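Local structure of acyl-coenzyme A oxidase acox-1.2 (Caenorhabditis elegans, 5K3J) at residues E44-V49 / S96-R101; P53-I58 / S78-Y83; Y167-Q172 / I205-N210. The protein catalyses the FAD-dependent desaturation of ascaroside-CoA pheromone precursors with a five-carbon omega side chain, transferring electrons to oxygen, in the first step of peroxisomal beta-oxidation. All blocks are in the same frame, centred on the assembly; numbering follows the deposited sequence.

Contact 1 (E44-V49 / S96-R101); sequences EITDAV and SLHLHR
His98 points the edge of its imidazole at Ile45 and Thr46. Its CG lies anti to the backbone N (chi1 171°), which carries the ring across to helix 36-49. His98 CD2 lies 3.9 Å from Ile45 CG2, a carbon near the ring plane, so the isoleucine meets the rim of the imidazole instead of stacking on its face. At the same edge, His98 NE2 stands 3.0 Å from Thr46 OG1. The hydroxyl is hydrogen-bonded to Arg42 O, one turn earlier in its own helix, and to the carboxylate of Glu102.

Ile45 serves two partners with one methyl. Besides the ring, Ile45 CG2 packs on Leu99 CD1 at 3.7 Å, the two side chains crossing at about a right angle. Leu99 CD1 also takes Val49 CG2 at 3.6 Å, and so fits between residues one turn apart on the opposing helix. Ile45 and Leu99 are also the closest pair of the two backbones, their CA atoms 7.1 Å apart.

The short helical segments approach to 10.3 Å between axes, with N-to-C directions 39° apart. Around this pair, Ile45 also packs on Ile88 of a loop and Val49 on Met613 of helix 612-615, while Arg101 leans on helix 287-315, where it touches Glu299, a residue important for substrate specificity.

Contact 2 (P53-I58 / S78-Y83); sequences PELADI and SILTKY
Glu54 and Leu55 bring a short 3-10 segment against the C-terminal part of helix 66-82, a loop-on-helix packing within the alpha-helical N-terminal domain of the acyl-CoA oxidase. The side chain of Glu54 can be traced outward. Glu54 CB sits 4.2 Å from Ile79 CD1, a terminal methyl that also approaches Glu54 O. Beyond it, CG lies anti to the carbonyl carbon, and the chain bends at chi2 (95°), so that CD and the carboxylate turn to the end of Tyr83. There Glu54 OE1 accepts a hydrogen bond from Tyr83 OH, 3.2 Å away, with the hydroxyl lying nearly along the C-O axis of OE1. The two side chains cross at about a right angle, and the carboxylate and phenol planes are 45° apart; the acid meets the phenol at its edge, near the ring plane.

With a phenylalanine in place of Tyr83 the hydroxyl is gone, and Glu54 OE1 would probably lose its bond here and the carboxylate be freer to turn. The tyrosine is further framed by its neighbour Lys82, whose CE lies over one ring face, offset toward the rim. In the backbone, Glu54 O is hydrogen-bonded by Arg75 and Leu55 O by Lys76, both from the same helix, so the 3-10 segment is also tied to the helix it packs on.

Leu55 supplies the buried half of the contact. Its two methyls divide the work: Leu55 CD1 comes within 4.3 Å of Leu80 CD1, whereas CD2 slides past Ile79 and rests 3.7 Å from its CG2 methyl.

Contact 3 (Y167-Q172 / I205-N210); sequences YDIASQ and IIKRNN
Tyr167 N donates a hydrogen bond to Ile205 O, 3.1 Å away. The bond is nearly straight, 166° at the hydrogen, and meets the carbonyl almost end-on, with a C=O...N angle of 175°. It continues the parallel pairing of strands 164-168 and 197-205, in which Ile205 also bonds to Ala165. Beside it, Tyr167 CB approaches Ile206 CG1 loosely, at 4.4 Å.

The other direct link is Lys207. Its chain bends at chi2 (-56°) and is extended beyond that, which sends its end across toward Tyr167 O and Ile169. Lys207 CE rests 3.7 Å from Ile169 CG1, an aliphatic touch between side chains that cross at an angle. The ammonium beyond reaches the vicinity of Tyr167 O, with Lys207 NZ 3.6 Å from that oxygen, and of Asp168, whose OD1 is 4.3 Å from NZ.

Further out, a turn and several side-chain bonds surround these groups. Ile206 N bonds to Asn209 O at 3.0 Å, closing the tight hairpin between strands 197-205 and 210-219 and leaving Lys207 and Arg208 at its tip. On the other side, Asp168 OD2 is held in a salt bridge by Arg257, while the Tyr167 hydroxyl bonds to Ala272 O and its ring meets that of Phe174.

The polar chemistry is therefore uneven: one well-formed backbone bond carries the contact, as part of the strand pairing, whereas the Asp168 and Lys207 charges stay beyond salt-bridge distance. Their attraction is probably modest, as the aspartate already has an arginine mate and the lysine is exposed and touches a crystal neighbour, which may affect its pose.

Overall arrangement
Contacts 1 and 2 belong to one helical unit: their centres are 11 Å apart, and 53-58 / 78-83 is nested in the chain loop that 44-49 / 96-101 closes. They touch directly, Leu99 CD2 lying 3.7 Å from Leu80 CD1 and His100 CD2 3.5 Å from Leu80 CD2, so Leu80 joins the two packings. Contact 3 follows later in the chain, in the beta-sheet region, its centre about 48 Å from that of contact 1 and 47 Å from that of contact 2. The side chains of His98 and Leu80 are each about 13 Å from a bound ascaroside-CoA, and that of His98 about 12 Å from that of Glu299. Contact 3 lies away from these sites.

Contact 1 (E44-V49 / S96-R101)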
loop_
_atom_site.group_PDB
_atom_site.type_symbol
_atom_site.label_atom_id
_atom_site.label_comp_id
_atom_site.label_asym_id
_atom_site.label_seq_id
_atom_site.Cartn_x
_atom_site.Cartn_y
_atom_site.Cartn_z
ATOM N N GLU A 44 11.313 -26.631 17.092
ATOM C CA GLU A 44 12.591 -27.295 17.317
ATOM C C GLU A 44 13.730 -26.522 16.655
ATOM O O GLU A 44 14.787 -26.332 17.252
ATOM C CB GLU A 44 12.537 -28.729 16.790
ATOM C CG GLU A 44 13.615 -29.637 17.339
ATOM C CD GLU A 44 13.372 -31.089 16.989
ATOM O OE1 GLU A 44 12.202 -31.461 16.747
ATOM O OE2 GLU A 44 14.356 -31.854 16.952
ATOM N N ILE A 45 13.500 -26.071 15.425
ATOM C CA ILE A 45 14.488 -25.291 14.688
ATOM C C ILE A 45 14.670 -23.916 15.318
ATOM O O ILE A 45 15.794 -23.461 15.530
ATOM C CB ILE A 45 14.079 -25.128 13.218
ATOM C CG1 ILE A 45 14.111 -26.481 12.507
ATOM C CG2 ILE A 45 15.004 -24.167 12.508
ATOM C CD1 ILE A 45 13.235 -26.543 11.262
ATOM N N THR A 46 13.551 -23.263 15.617
ATOM C CA THR A 46 13.567 -21.953 16.258
ATOM C C THR A 46 14.347 -22.000 17.571
ATOM O O THR A 46 15.116 -21.087 17.884
ATOM C CB THR A 46 12.140 -21.444 16.535
ATOM O OG1 THR A 46 11.428 -21.306 15.299
ATOM C CG2 THR A 46 12.180 -20.093 17.228
ATOM N N ASP A 47 14.143 -23.075 18.326
ATOM C CA ASP A 47 14.838 -23.279 19.588
ATOM C C ASP A 47 16.337 -23.419 19.367
ATOM O O ASP A 47 17.139 -22.795 20.058
ATOM C CB ASP A 47 14.298 -24.520 20.300
ATOM C CG ASP A 47 14.948 -24.742 21.650
ATOM O OD1 ASP A 47 15.456 -23.760 22.236
ATOM O OD2 ASP A 47 14.946 -25.895 22.129
ATOM N N ALA A 48 16.695 -24.253 18.397
ATOM C CA ALA A 48 18.089 -24.521 18.076
ATOM C C ALA A 48 18.758 -23.286 17.489
ATOM O O ALA A 48 19.954 -23.070 17.678
ATOM C CB ALA A 48 18.200 -25.688 17.112
ATOM N N VAL A 49 17.980 -22.484 16.770
ATOM C CA VAL A 49 18.481 -21.238 16.209
ATOM C C VAL A 49 18.767 -20.236 17.325
ATOM O O VAL A 49 19.798 -19.565 17.320
ATOM C CB VAL A 49 17.486 -20.638 15.189
ATOM C CG1 VAL A 49 17.770 -19.168 14.974
ATOM C CG2 VAL A 49 17.562 -21.388 13.866
ATOM N N SER A 96 13.425 -25.654 5.148
ATOM C CA SER A 96 14.359 -24.633 4.683
ATOM C C SER A 96 13.683 -23.269 4.615
ATOM O O SER A 96 14.302 -22.242 4.906
ATOM C CB SER A 96 14.934 -25.003 3.316
ATOM O OG SER A 96 16.118 -24.276 3.056
ATOM N N LEU A 97 12.409 -23.270 4.232
ATOM C CA LEU A 97 11.621 -22.048 4.193
ATOM C C LEU A 97 11.411 -21.467 5.584
ATOM O O LEU A 97 11.469 -20.253 5.761
ATOM C CB LEU A 97 10.271 -22.296 3.522
ATOM C CG LEU A 97 10.290 -22.415 1.996
ATOM C CD1 LEU A 97 8.872 -22.371 1.433
ATOM C CD2 LEU A 97 11.172 -21.340 1.357
ATOM N N HIS A 98 11.166 -22.326 6.569
ATOM C CA HIS A 98 11.005 -21.854 7.940
ATOM C C HIS A 98 12.308 -21.255 8.449
ATOM O O HIS A 98 12.315 -20.191 9.066
ATOM C CB HIS A 98 10.562 -22.978 8.874
ATOM C CG HIS A 98 10.598 -22.598 10.321
ATOM N ND1 HIS A 98 9.587 -21.888 10.933
ATOM C CD2 HIS A 98 11.538 -22.807 11.274
ATOM C CE1 HIS A 98 9.895 -21.689 12.201
ATOM N NE2 HIS A 98 11.074 -22.237 12.435
ATOM N N LEU A 99 13.411 -21.947 8.181
ATOM C CA LEU A 99 14.717 -21.512 8.654
ATOM C C LEU A 99 15.120 -20.159 8.066
ATOM O O LEU A 99 15.655 -19.304 8.770
ATOM C CB LEU A 99 15.775 -22.565 8.325
ATOM C CG LEU A 99 17.178 -22.247 8.830
ATOM C CD1 LEU A 99 17.160 -22.128 10.336
ATOM C CD2 LEU A 99 18.172 -23.308 8.387
ATOM N N HIS A 100 14.850 -19.962 6.779
ATOM C CA HIS A 100 15.250 -18.734 6.106
ATOM C C HIS A 100 14.279 -17.590 6.391
ATOM O O HIS A 100 14.703 -16.451 6.581
ATOM C CB HIS A 100 15.376 -18.971 4.601
ATOM C CG HIS A 100 16.583 -19.771 4.220
ATOM N ND1 HIS A 100 16.614 -21.149 4.275
ATOM C CD2 HIS A 100 17.809 -19.387 3.794
ATOM C CE1 HIS A 100 17.804 -21.577 3.895
ATOM N NE2 HIS A 100 18.548 -20.527 3.595
ATOM N N ARG A 101 12.982 -17.890 6.429
ATOM C CA ARG A 101 11.987 -16.870 6.752
ATOM C C ARG A 101 12.217 -16.320 8.154
ATOM O O ARG A 101 11.911 -15.162 8.430
ATOM C CB ARG A 101 10.561 -17.417 6.650
ATOM C CG ARG A 101 9.997 -17.520 5.238
ATOM C CD ARG A 101 8.596 -18.122 5.276
ATOM N NE ARG A 101 8.022 -18.337 3.951
ATOM C CZ ARG A 101 7.134 -19.287 3.683
ATOM N NH1 ARG A 101 6.740 -20.109 4.648
ATOM N NH2 ARG A 101 6.648 -19.428 2.456
#

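Contact 2 (P53-I58 / S78-Y83)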
loop_
_atom_site.group_PDB
_atom_site.type_symbol
_atom_site.label_atom_id
_atom_site.label_comp_id
_atom_site.label_asym_id
_atom_site.label_seq_id
_atom_site.Cartn_x
_atom_site.Cartn_y
_atom_site.Cartn_z
ATOM N N PRO A 53 24.174 -17.303 18.638
ATOM C CA PRO A 53 24.180 -15.835 18.711
ATOM C C PRO A 53 24.442 -15.126 17.381
ATOM O O PRO A 53 23.909 -14.046 17.159
ATOM C CB PRO A 53 25.307 -15.542 19.714
ATOM C CG PRO A 53 26.182 -16.749 19.660
ATOM C CD PRO A 53 25.265 -17.900 19.428
ATOM N N GLU A 54 25.244 -15.731 16.511
ATOM C CA GLU A 54 25.634 -15.090 15.256
ATOM C C GLU A 54 24.458 -15.024 14.272
ATOM O O GLU A 54 24.511 -14.305 13.258
ATOM C CB GLU A 54 26.778 -15.826 14.590
ATOM C CG GLU A 54 28.042 -15.891 15.445
ATOM C CD GLU A 54 28.123 -17.171 16.245
ATOM O OE1 GLU A 54 28.238 -18.262 15.641
ATOM O OE2 GLU A 54 28.077 -17.081 17.484
ATOM N N LEU A 55 23.383 -15.751 14.571
ATOM C CA LEU A 55 22.219 -15.800 13.692
ATOM C C LEU A 55 21.210 -14.705 14.020
ATOM O O LEU A 55 20.180 -14.601 13.355
ATOM C CB LEU A 55 21.553 -17.169 13.786
ATOM C CG LEU A 55 22.269 -18.346 13.132
ATOM C CD1 LEU A 55 21.341 -19.549 13.039
ATOM C CD2 LEU A 55 22.796 -17.959 11.759
ATOM N N ALA A 56 21.488 -13.907 15.048
ATOM C CA ALA A 56 20.613 -12.788 15.376
ATOM C C ALA A 56 20.878 -11.636 14.418
ATOM O O ALA A 56 21.975 -11.519 13.881
ATOM C CB ALA A 56 20.807 -12.354 16.823
ATOM N N ASP A 57 19.863 -10.809 14.186
ATOM C CA ASP A 57 20.037 -9.606 13.382
ATOM C C ASP A 57 21.139 -8.747 13.992
ATOM O O ASP A 57 21.148 -8.522 15.203
ATOM C CB ASP A 57 18.731 -8.814 13.294
ATOM C CG ASP A 57 17.602 -9.609 12.660
ATOM O OD1 ASP A 57 17.888 -10.525 11.865
ATOM O OD2 ASP A 57 16.423 -9.314 12.947
ATOM N N ILE A 58 22.069 -8.277 13.161
ATOM C CA ILE A 58 23.218 -7.509 13.643
ATOM C C ILE A 58 22.736 -6.288 14.433
ATOM O O ILE A 58 23.359 -5.882 15.413
ATOM C CB ILE A 58 24.150 -7.084 12.470
ATOM C CG1 ILE A 58 25.509 -6.611 12.994
ATOM C CG2 ILE A 58 23.496 -6.031 11.578
ATOM C CD1 ILE A 58 26.487 -7.740 13.269
ATOM N N SER A 78 25.649 -16.719 4.693
ATOM C CA SER A 78 26.890 -17.479 4.677
ATOM C C SER A 78 27.069 -18.216 5.992
ATOM O O SER A 78 27.596 -19.325 6.026
ATOM C CB SER A 78 28.089 -16.563 4.414
ATOM O OG SER A 78 28.364 -15.740 5.535
ATOM N N ILE A 79 26.629 -17.591 7.079
ATOM C CA ILE A 79 26.659 -18.232 8.388
ATOM C C ILE A 79 25.619 -19.348 8.442
ATOM O O ILE A 79 25.913 -20.467 8.868
ATOM C CB ILE A 79 26.387 -17.232 9.526
ATOM C CG1 ILE A 79 27.403 -16.093 9.495
ATOM C CG2 ILE A 79 26.429 -17.938 10.870
ATOM C CD1 ILE A 79 27.112 -15.000 10.489
ATOM N N LEU A 80 24.405 -19.028 8.000
ATOM C CA LEU A 80 23.298 -19.977 7.995
ATOM C C LEU A 80 23.618 -21.219 7.173
ATOM O O LEU A 80 23.225 -22.329 7.531
ATOM C CB LEU A 80 22.037 -19.304 7.455
ATOM C CG LEU A 80 20.739 -20.101 7.488
ATOM C CD1 LEU A 80 20.369 -20.419 8.930
ATOM C CD2 LEU A 80 19.620 -19.343 6.788
ATOM N N THR A 81 24.328 -21.024 6.065
ATOM C CA THR A 81 24.698 -22.127 5.186
ATOM C C THR A 81 25.612 -23.113 5.912
ATOM O O THR A 81 25.511 -24.325 5.716
ATOM C CB THR A 81 25.383 -21.611 3.907
ATOM O OG1 THR A 81 24.466 -20.779 3.185
ATOM C CG2 THR A 81 25.817 -22.765 3.015
ATOM N N LYS A 82 26.488 -22.591 6.766
ATOM C CA LYS A 82 27.355 -23.440 7.575
ATOM C C LYS A 82 26.537 -24.276 8.555
ATOM O O LYS A 82 26.727 -25.487 8.663
ATOM C CB LYS A 82 28.381 -22.596 8.331
ATOM C CG LYS A 82 28.774 -23.166 9.684
ATOM C CD LYS A 82 29.664 -22.222 10.467
ATOM C CE LYS A 82 29.588 -22.533 11.951
ATOM N NZ LYS A 82 29.604 -24.000 12.221
ATOM N N TYR A 83 25.618 -23.623 9.260
ATOM C CA TYR A 83 24.782 -24.302 10.244
ATOM C C TYR A 83 23.621 -25.063 9.604
ATOM O O TYR A 83 22.799 -25.644 10.312
ATOM C CB TYR A 83 24.227 -23.301 11.262
ATOM C CG TYR A 83 25.236 -22.781 12.268
ATOM C CD1 TYR A 83 25.701 -23.592 13.297
ATOM C CD2 TYR A 83 25.704 -21.474 12.204
ATOM C CE1 TYR A 83 26.616 -23.122 14.223
ATOM C CE2 TYR A 83 26.617 -20.993 13.127
ATOM C CZ TYR A 83 27.069 -21.822 14.134
ATOM O OH TYR A 83 27.978 -21.350 15.053
#

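Contact 3 (Y167-Q172 / I205-N210)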
loop_
_atom_site.group_PDB
_atom_site.type_symbol
_atom_site.label_atom_id
_atom_site.label_comp_id
_atom_site.label_asym_id
_atom_site.label_seq_id
_atom_site.Cartn_x
_atom_site.Cartn_y
_atom_site.Cartn_z
ATOM N N TYR A 167 22.167 -20.277 -33.086
ATOM C CA TYR A 167 23.019 -21.450 -33.158
ATOM C C TYR A 167 23.974 -21.380 -34.348
ATOM O O TYR A 167 23.562 -21.186 -35.493
ATOM C CB TYR A 167 22.176 -22.721 -33.233
ATOM C CG TYR A 167 22.991 -23.980 -33.072
ATOM C CD1 TYR A 167 23.892 -24.111 -32.024
ATOM C CD2 TYR A 167 22.864 -25.035 -33.963
ATOM C CE1 TYR A 167 24.647 -25.254 -31.869
ATOM C CE2 TYR A 167 23.614 -26.185 -33.817
ATOM C CZ TYR A 167 24.505 -26.289 -32.768
ATOM O OH TYR A 167 25.256 -27.433 -32.616
ATOM N N ASP A 168 25.262 -21.523 -34.058
ATOM C CA ASP A 168 26.285 -21.594 -35.089
ATOM C C ASP A 168 26.810 -23.023 -35.160
ATOM O O ASP A 168 27.605 -23.446 -34.321
ATOM C CB ASP A 168 27.410 -20.602 -34.795
ATOM C CG ASP A 168 28.644 -20.847 -35.636
ATOM O OD1 ASP A 168 28.508 -21.061 -36.860
ATOM O OD2 ASP A 168 29.754 -20.827 -35.065
ATOM N N ILE A 169 26.345 -23.761 -36.163
ATOM C CA ILE A 169 26.630 -25.188 -36.281
ATOM C C ILE A 169 28.130 -25.473 -36.368
ATOM O O ILE A 169 28.595 -26.523 -35.928
ATOM C CB ILE A 169 25.920 -25.791 -37.514
ATOM C CG1 ILE A 169 24.428 -25.454 -37.486
ATOM C CG2 ILE A 169 26.108 -27.296 -37.565
ATOM C CD1 ILE A 169 23.638 -26.090 -38.610
ATOM N N ALA A 170 28.877 -24.518 -36.917
ATOM C CA ALA A 170 30.315 -24.663 -37.140
ATOM C C ALA A 170 31.066 -25.106 -35.886
ATOM O O ALA A 170 31.753 -26.131 -35.892
ATOM C CB ALA A 170 30.896 -23.357 -37.658
ATOM N N SER A 171 30.929 -24.329 -34.816
ATOM C CA SER A 171 31.600 -24.622 -33.555
ATOM C C SER A 171 30.637 -25.198 -32.526
ATOM O O SER A 171 31.011 -25.411 -31.370
ATOM C CB SER A 171 32.260 -23.359 -33.000
ATOM O OG SER A 171 31.305 -22.323 -32.831
ATOM N N GLN A 172 29.401 -25.441 -32.956
ATOM C CA GLN A 172 28.357 -25.979 -32.087
ATOM C C GLN A 172 28.169 -25.138 -30.832
ATOM O O GLN A 172 28.346 -25.622 -29.715
ATOM C CB GLN A 172 28.675 -27.426 -31.706
ATOM C CG GLN A 172 28.741 -28.365 -32.901
ATOM C CD GLN A 172 29.386 -29.694 -32.560
ATOM O OE1 GLN A 172 30.199 -30.215 -33.323
ATOM N NE2 GLN A 172 29.025 -30.251 -31.411
ATOM N N ILE A 205 16.987 -19.164 -32.253
ATOM C CA ILE A 205 17.120 -18.956 -33.692
ATOM C C ILE A 205 18.020 -20.006 -34.341
ATOM O O ILE A 205 19.183 -20.155 -33.970
ATOM C CB ILE A 205 17.687 -17.557 -34.000
ATOM C CG1 ILE A 205 16.796 -16.468 -33.394
ATOM C CG2 ILE A 205 17.833 -17.360 -35.500
ATOM C CD1 ILE A 205 17.347 -15.062 -33.561
ATOM N N ILE A 206 17.478 -20.727 -35.318
ATOM C CA ILE A 206 18.233 -21.756 -36.030
ATOM C C ILE A 206 18.217 -21.469 -37.534
ATOM O O ILE A 206 17.219 -21.729 -38.211
ATOM C CB ILE A 206 17.665 -23.163 -35.725
ATOM C CG1 ILE A 206 17.992 -23.556 -34.281
ATOM C CG2 ILE A 206 18.215 -24.207 -36.687
ATOM C CD1 ILE A 206 17.162 -24.705 -33.747
ATOM N N LYS A 207 19.331 -20.920 -38.026
ATOM C CA LYS A 207 19.488 -20.457 -39.412
ATOM C C LYS A 207 18.206 -19.814 -39.934
ATOM O O LYS A 207 17.509 -20.378 -40.779
ATOM C CB LYS A 207 19.926 -21.610 -40.319
ATOM C CG LYS A 207 21.153 -22.364 -39.816
ATOM C CD LYS A 207 22.347 -21.436 -39.600
ATOM C CE LYS A 207 23.556 -22.192 -39.059
ATOM N NZ LYS A 207 24.732 -21.296 -38.860
ATOM N N ARG A 208 17.944 -18.610 -39.430
ATOM C CA ARG A 208 16.616 -17.992 -39.385
ATOM C C ARG A 208 15.470 -18.993 -39.378
ATOM O O ARG A 208 14.834 -19.261 -40.399
ATOM C CB ARG A 208 16.407 -16.993 -40.526
ATOM C CG ARG A 208 15.514 -15.803 -40.101
ATOM C CD ARG A 208 14.038 -16.202 -39.892
ATOM N NE ARG A 208 13.419 -15.580 -38.720
ATOM C CZ ARG A 208 12.423 -14.697 -38.779
ATOM N NH1 ARG A 208 11.934 -14.324 -39.956
ATOM N NH2 ARG A 208 11.913 -14.185 -37.665
ATOM N N ASN A 209 15.230 -19.537 -38.194
ATOM C CA ASN A 209 13.948 -20.110 -37.835
ATOM C C ASN A 209 13.700 -19.683 -36.396
ATOM O O ASN A 209 14.591 -19.789 -35.555
ATOM C CB ASN A 209 13.944 -21.631 -37.990
ATOM C CG ASN A 209 12.896 -22.115 -38.979
ATOM O OD1 ASN A 209 12.094 -23.000 -38.674
ATOM N ND2 ASN A 209 12.891 -21.525 -40.169
ATOM N N ASN A 210 12.517 -19.160 -36.107
ATOM C CA ASN A 210 12.252 -18.678 -34.762
ATOM C C ASN A 210 11.411 -19.670 -33.974
ATOM O O ASN A 210 10.297 -20.008 -34.364
ATOM C CB ASN A 210 11.585 -17.306 -34.815
ATOM C CG ASN A 210 12.593 -16.175 -34.768
ATOM O OD1 ASN A 210 12.717 -15.388 -35.709
ATOM N ND2 ASN A 210 13.330 -16.096 -33.669
#